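Local coordinates for exported gluconolactonase (Xanthomonas campestris pv. campestris, PDB 3DR2), which probably hydrolyses gluconolactone to gluconate as a calcium-binding six-bladed beta-propeller enzyme of the SMP-30 family, at residues A139-I144 and V171-P176. Sequence-based numbering, arbitrary orientation.
Sequences ARDGAI and VYRLPP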
loop_
_atom_site.group_PDB
_atom_site.type_symbol
_atom_site.label_atom_id
_atom_site.label_comp_id
_atom_site.label_asym_id
_atom_site.label_seq_id
_atom_site.Cartn_x
_atom_site.Cartn_y
_atom_site.Cartn_z
ATOM N N ALA A 139 -26.264 -14.992 1.773
ATOM C CA ALA A 139 -27.468 -15.552 1.169
ATOM C C ALA A 139 -28.715 -15.040 1.879
ATOM O O ALA A 139 -28.634 -14.467 2.966
ATOM C CB ALA A 139 -27.422 -17.078 1.219
ATOM N N ARG A 140 -29.872 -15.242 1.258
ATOM C CA ARG A 140 -31.124 -14.790 1.847
ATOM C C ARG A 140 -31.391 -15.385 3.227
ATOM O O ARG A 140 -32.099 -14.783 4.033
ATOM C CB ARG A 140 -32.294 -15.100 0.911
ATOM C CG ARG A 140 -32.486 -14.074 -0.192
ATOM C CD ARG A 140 -33.851 -14.227 -0.848
ATOM N NE ARG A 140 -33.890 -15.343 -1.785
ATOM C CZ ARG A 140 -33.512 -15.256 -3.055
ATOM N NH1 ARG A 140 -33.071 -14.100 -3.537
ATOM N NH2 ARG A 140 -33.574 -16.321 -3.842
ATOM N N ASP A 141 -30.825 -16.556 3.507
ATOM C CA ASP A 141 -31.040 -17.186 4.802
ATOM C C ASP A 141 -30.010 -16.762 5.850
ATOM O O ASP A 141 -29.954 -17.319 6.949
ATOM C CB ASP A 141 -31.075 -18.714 4.646
ATOM C CG ASP A 141 -29.727 -19.311 4.278
ATOM O OD1 ASP A 141 -28.849 -18.577 3.781
ATOM O OD2 ASP A 141 -29.553 -20.534 4.476
ATOM N N GLY A 142 -29.195 -15.769 5.508
ATOM C CA GLY A 142 -28.204 -15.277 6.449
ATOM C C GLY A 142 -26.849 -15.956 6.440
ATOM O O GLY A 142 -25.926 -15.504 7.118
ATOM N N ALA A 143 -26.721 -17.045 5.690
ATOM C CA ALA A 143 -25.456 -17.765 5.612
ATOM C C ALA A 143 -24.440 -16.937 4.831
ATOM O O ALA A 143 -24.792 -16.281 3.856
ATOM C CB ALA A 143 -25.660 -19.110 4.927
ATOM N N ILE A 144 -23.187 -16.961 5.273
ATOM C CA ILE A 144 -22.125 -16.230 4.587
ATOM C C ILE A 144 -21.345 -17.233 3.741
ATOM O O ILE A 144 -20.834 -18.223 4.264
ATOM C CB ILE A 144 -21.149 -15.570 5.591
ATOM C CG1 ILE A 144 -21.880 -14.502 6.400
ATOM C CG2 ILE A 144 -19.957 -14.955 4.852
ATOM C CD1 ILE A 144 -21.072 -13.963 7.547
ATOM N N VAL A 171 -14.910 -23.208 -1.514
ATOM C CA VAL A 171 -15.990 -22.240 -1.421
ATOM C C VAL A 171 -16.669 -22.786 -0.173
ATOM O O VAL A 171 -16.981 -23.975 -0.115
ATOM C CB VAL A 171 -16.981 -22.329 -2.603
ATOM C CG1 VAL A 171 -18.210 -21.480 -2.305
ATOM C CG2 VAL A 171 -16.322 -21.843 -3.884
ATOM N N TYR A 172 -16.865 -21.940 0.829
ATOM C CA TYR A 172 -17.491 -22.380 2.069
ATOM C C TYR A 172 -18.804 -21.676 2.353
ATOM O O TYR A 172 -19.078 -20.599 1.821
ATOM C CB TYR A 172 -16.577 -22.120 3.269
ATOM C CG TYR A 172 -15.257 -22.845 3.265
ATOM C CD1 TYR A 172 -14.139 -22.299 2.643
ATOM C CD2 TYR A 172 -15.111 -24.063 3.929
ATOM C CE1 TYR A 172 -12.907 -22.938 2.689
ATOM C CE2 TYR A 172 -13.892 -24.711 3.979
ATOM C CZ TYR A 172 -12.791 -24.146 3.359
ATOM O OH TYR A 172 -11.584 -24.793 3.405
ATOM N N ARG A 173 -19.608 -22.300 3.210
ATOM C CA ARG A 173 -20.882 -21.737 3.637
ATOM C C ARG A 173 -20.884 -21.697 5.159
ATOM O O ARG A 173 -20.703 -22.726 5.814
ATOM C CB ARG A 173 -22.065 -22.581 3.156
ATOM C CG ARG A 173 -23.401 -22.109 3.723
ATOM C CD ARG A 173 -24.574 -22.889 3.149
ATOM N NE ARG A 173 -25.855 -22.417 3.675
ATOM C CZ ARG A 173 -26.376 -22.795 4.839
ATOM N NH1 ARG A 173 -27.545 -22.311 5.236
ATOM N NH2 ARG A 173 -25.739 -23.669 5.601
ATOM N N LEU A 174 -21.082 -20.508 5.720
ATOM C CA LEU A 174 -21.111 -20.347 7.167
ATOM C C LEU A 174 -22.565 -20.127 7.567
ATOM O O LEU A 174 -23.142 -19.078 7.292
ATOM C CB LEU A 174 -20.261 -19.141 7.596
ATOM C CG LEU A 174 -19.755 -19.106 9.046
ATOM C CD1 LEU A 174 -19.164 -17.733 9.334
ATOM C CD2 LEU A 174 -20.873 -19.397 10.016
ATOM N N PRO A 175 -23.178 -21.127 8.218
ATOM C CA PRO A 175 -24.573 -21.056 8.662
ATOM C C PRO A 175 -24.816 -19.931 9.660
ATOM O O PRO A 175 -23.940 -19.605 10.466
ATOM C CB PRO A 175 -24.809 -22.428 9.294
ATOM C CG PRO A 175 -23.842 -23.314 8.580
ATOM C CD PRO A 175 -22.603 -22.444 8.528
ATOM N N PRO A 176 -26.013 -19.327 9.623
ATOM C CA PRO A 176 -26.384 -18.233 10.527
ATOM C C PRO A 176 -26.724 -18.766 11.919
ATOM O O PRO A 176 -26.333 -18.187 12.930
ATOM C CB PRO A 176 -27.584 -17.615 9.831
ATOM C CG PRO A 176 -28.252 -18.815 9.231
ATOM C CD PRO A 176 -27.094 -19.596 8.657
HETATM O O HOH W 1 -27.225 -20.412 2.308
#
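The salt bridge between D141 and R173 illustrates how a beta hairpin turn can be tied by its side chains to the next strand of the same sheet. R173 reaches it with a chain extended from CG to NE, CG lying anti to the backbone N (chi1 173°), and its NH1 gives a moderately bent bond of 2.8 Å to D141 OD2. OD2 lies in the guanidinium plane and is met on its syn side, somewhat out of the carboxylate plane, the two flat groups being turned 43° against each other. Water 1 doubles the link: it accepts from R173 NE and donates to D141 OD1. That second oxygen also accepts from the backbone N of A143, which approaches from above the carboxylate plane and closes an Asx turn. Both carboxylate oxygens are thus engaged, which should fix the rotation of the group. Over one face of the guanidinium sits the methyl of A143, its CB 3.5 Å from R173 NE. P176 sets CG 3.2 Å from D141 O, while its CD reaches the A143 methyl, 4.0 Å from CB. Beyond the turn, I144 and L174 form an antiparallel hydrogen-bonded pair: I144 N to L174 O is 2.9 Å and L174 N to I144 O is 2.7 Å. Their side chains share one face of the sheet, and their CB atoms touch at 4.2 Å. The loop holding the type I turn A139-G142 joins strands 136-138 and 144-147 of a four-stranded propeller blade; strand 169-174 pairs with 144-147 and, on its other side, with 182-187, whose Q182 accepts a hydrogen bond from R173 NH2.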